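Elastinolytic metalloprotease (Pseudoalteromonas sp. CF6-2, PDB 6IK4) is a zinc-dependent M23-family metalloprotease, represented here by its peptidase part, that probably cleaves peptide bonds, including those of elastin. Local coordinates at residues R135-N139 with Y140-V144. Residues are numbered along the deposited sequence; the frame is centred on the assembly and turned at random.
Sequences RYISN and YRIDV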
loop_
_atom_site.group_PDB
_atom_site.type_symbol
_atom_site.label_atom_id
_atom_site.label_comp_id
_atom_site.label_asym_id
_atom_site.label_seq_id
_atom_site.Cartn_x
_atom_site.Cartn_y
_atom_site.Cartn_z
ATOM N N ARG A 135 -13.826 -0.429 1.476
ATOM C CA ARG A 135 -13.004 -0.122 2.637
ATOM C C ARG A 135 -12.586 1.349 2.559
ATOM O O ARG A 135 -12.739 1.999 1.525
ATOM C CB ARG A 135 -11.777 -1.037 2.696
ATOM C CG ARG A 135 -12.087 -2.529 2.760
ATOM C CD ARG A 135 -12.506 -2.931 4.140
ATOM N NE ARG A 135 -12.856 -4.343 4.209
ATOM C CZ ARG A 135 -13.317 -4.935 5.306
ATOM N NH1 ARG A 135 -13.478 -4.229 6.422
ATOM N NH2 ARG A 135 -13.619 -6.229 5.286
ATOM N N TYR A 136 -12.057 1.875 3.662
ATOM C CA TYR A 136 -11.736 3.292 3.767
ATOM C C TYR A 136 -10.266 3.492 4.104
ATOM O O TYR A 136 -9.681 2.717 4.866
ATOM C CB TYR A 136 -12.605 3.979 4.819
ATOM C CG TYR A 136 -14.004 4.195 4.320
ATOM C CD1 TYR A 136 -14.936 3.168 4.345
ATOM C CD2 TYR A 136 -14.391 5.423 3.807
ATOM C CE1 TYR A 136 -16.232 3.363 3.877
ATOM C CE2 TYR A 136 -15.689 5.629 3.339
ATOM C CZ TYR A 136 -16.596 4.592 3.373
ATOM O OH TYR A 136 -17.884 4.793 2.896
ATOM N N ILE A 137 -9.675 4.542 3.536
ATOM C CA ILE A 137 -8.312 4.926 3.886
ATOM C C ILE A 137 -8.243 6.453 3.839
ATOM O O ILE A 137 -8.631 7.071 2.840
ATOM C CB ILE A 137 -7.288 4.223 2.959
ATOM C CG1 ILE A 137 -5.846 4.467 3.438
ATOM C CG2 ILE A 137 -7.488 4.603 1.485
ATOM C CD1 ILE A 137 -4.805 3.552 2.770
ATOM N N SER A 138 -7.828 7.079 4.948
ATOM C CA SER A 138 -7.837 8.546 5.067
ATOM C C SER A 138 -9.204 9.120 4.688
ATOM O O SER A 138 -9.309 10.179 4.068
ATOM C CB SER A 138 -6.723 9.178 4.226
ATOM O OG SER A 138 -5.450 8.913 4.794
ATOM N N ASN A 139 -10.262 8.408 5.075
ATOM C CA ASN A 139 -11.664 8.751 4.843
ATOM C C ASN A 139 -12.085 8.631 3.380
ATOM O O ASN A 139 -13.250 8.891 3.079
ATOM C CB ASN A 139 -12.021 10.162 5.344
ATOM C CG ASN A 139 -11.750 10.343 6.828
ATOM O OD1 ASN A 139 -11.683 9.379 7.590
ATOM N ND2 ASN A 139 -11.598 11.592 7.243
ATOM N N TYR A 140 -11.186 8.266 2.456
ATOM C CA TYR A 140 -11.619 7.895 1.109
ATOM C C TYR A 140 -12.289 6.529 1.130
ATOM O O TYR A 140 -11.743 5.581 1.695
ATOM C CB TYR A 140 -10.441 7.787 0.151
ATOM C CG TYR A 140 -9.762 9.072 -0.224
ATOM C CD1 TYR A 140 -10.204 9.816 -1.313
ATOM C CD2 TYR A 140 -8.640 9.505 0.464
ATOM C CE1 TYR A 140 -9.561 10.981 -1.687
ATOM C CE2 TYR A 140 -7.989 10.677 0.100
ATOM C CZ TYR A 140 -8.456 11.407 -0.973
ATOM O OH TYR A 140 -7.816 12.565 -1.328
ATOM N N ARG A 141 -13.419 6.393 0.442
ATOM C CA ARG A 141 -13.929 5.061 0.143
ATOM C C ARG A 141 -13.217 4.547 -1.097
ATOM O O ARG A 141 -13.096 5.273 -2.085
ATOM C CB ARG A 141 -15.438 5.082 -0.100
ATOM C CG ARG A 141 -16.035 3.688 -0.362
ATOM C CD ARG A 141 -17.534 3.756 -0.635
ATOM N NE ARG A 141 -17.794 4.386 -1.921
ATOM C CZ ARG A 141 -17.772 3.748 -3.091
ATOM N NH1 ARG A 141 -17.512 2.440 -3.156
ATOM N NH2 ARG A 141 -18.017 4.423 -4.201
ATOM N N ILE A 142 -12.735 3.306 -1.046
ATOM C CA ILE A 142 -12.095 2.678 -2.198
ATOM C C ILE A 142 -13.155 1.932 -2.996
ATOM O O ILE A 142 -13.888 1.098 -2.450
ATOM C CB ILE A 142 -10.974 1.718 -1.761
ATOM C CG1 ILE A 142 -9.922 2.461 -0.930
ATOM C CG2 ILE A 142 -10.342 1.034 -2.996
ATOM C CD1 ILE A 142 -8.956 1.520 -0.199
ATOM N N ASP A 143 -13.248 2.229 -4.281
ATOM C CA ASP A 143 -14.154 1.513 -5.169
ATOM C C ASP A 143 -13.294 0.731 -6.151
ATOM O O ASP A 143 -12.600 1.332 -6.971
ATOM C CB ASP A 143 -15.087 2.474 -5.903
ATOM C CG ASP A 143 -16.241 1.755 -6.563
ATOM O OD1 ASP A 143 -15.991 0.966 -7.500
ATOM O OD2 ASP A 143 -17.392 1.956 -6.130
ATOM N N VAL A 144 -13.342 -0.597 -6.089
ATOM C CA VAL A 144 -12.470 -1.387 -6.963
ATOM C C VAL A 144 -13.072 -1.477 -8.366
ATOM O O VAL A 144 -14.272 -1.291 -8.580
ATOM C CB VAL A 144 -12.190 -2.784 -6.384
ATOM C CG1 VAL A 144 -11.605 -2.678 -4.968
ATOM C CG2 VAL A 144 -13.450 -3.683 -6.434
#
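Tyr136 lays its ring against the aliphatic stem of Arg141: CE2 of Tyr136 lies 3.5 Å from CB of Arg141, Arg141 CA sits over one ring face, offset toward the rim, and Tyr136 OH reaches Arg141 CD at 3.7 Å. With CG of Arg141 anti to the backbone N (chi1 -178°), the stem runs alongside the ring as far as the hydroxyl, then bends at chi3. On the other face of the strands, Ile137 CG2 meets Ile142 CD1 at 3.8 Å. These pairings belong to a beta hairpin with a two-residue loop, Ser138-Asn139, both with positive phi, in a type I' turn. Ile137 N bonds Tyr140 O at 3.0 Å, and Tyr140 N returns to Ile137 O at 2.8 Å, bent (144°); Ile142 N bonds Arg135 O, nearly straight. After its bend the Arg141 guanidinium, 72° from the ring plane, turns away and salt-bridges Asp143: NH1 (3.0 Å) and NH2 (3.2 Å) converge on OD2, which lies in the guanidinium plane and offers NH2 its anti lone pair. Asn134 OD1 also accepts from NH1. A leucine in place of Arg141 would probably leave the Asp143 carboxylate without its cationic mate and Asn134 OD1 without that donor. Tyr140, packed on Phe158 of strand 157-160, is anchored by its hydroxyl to Tyr172 O.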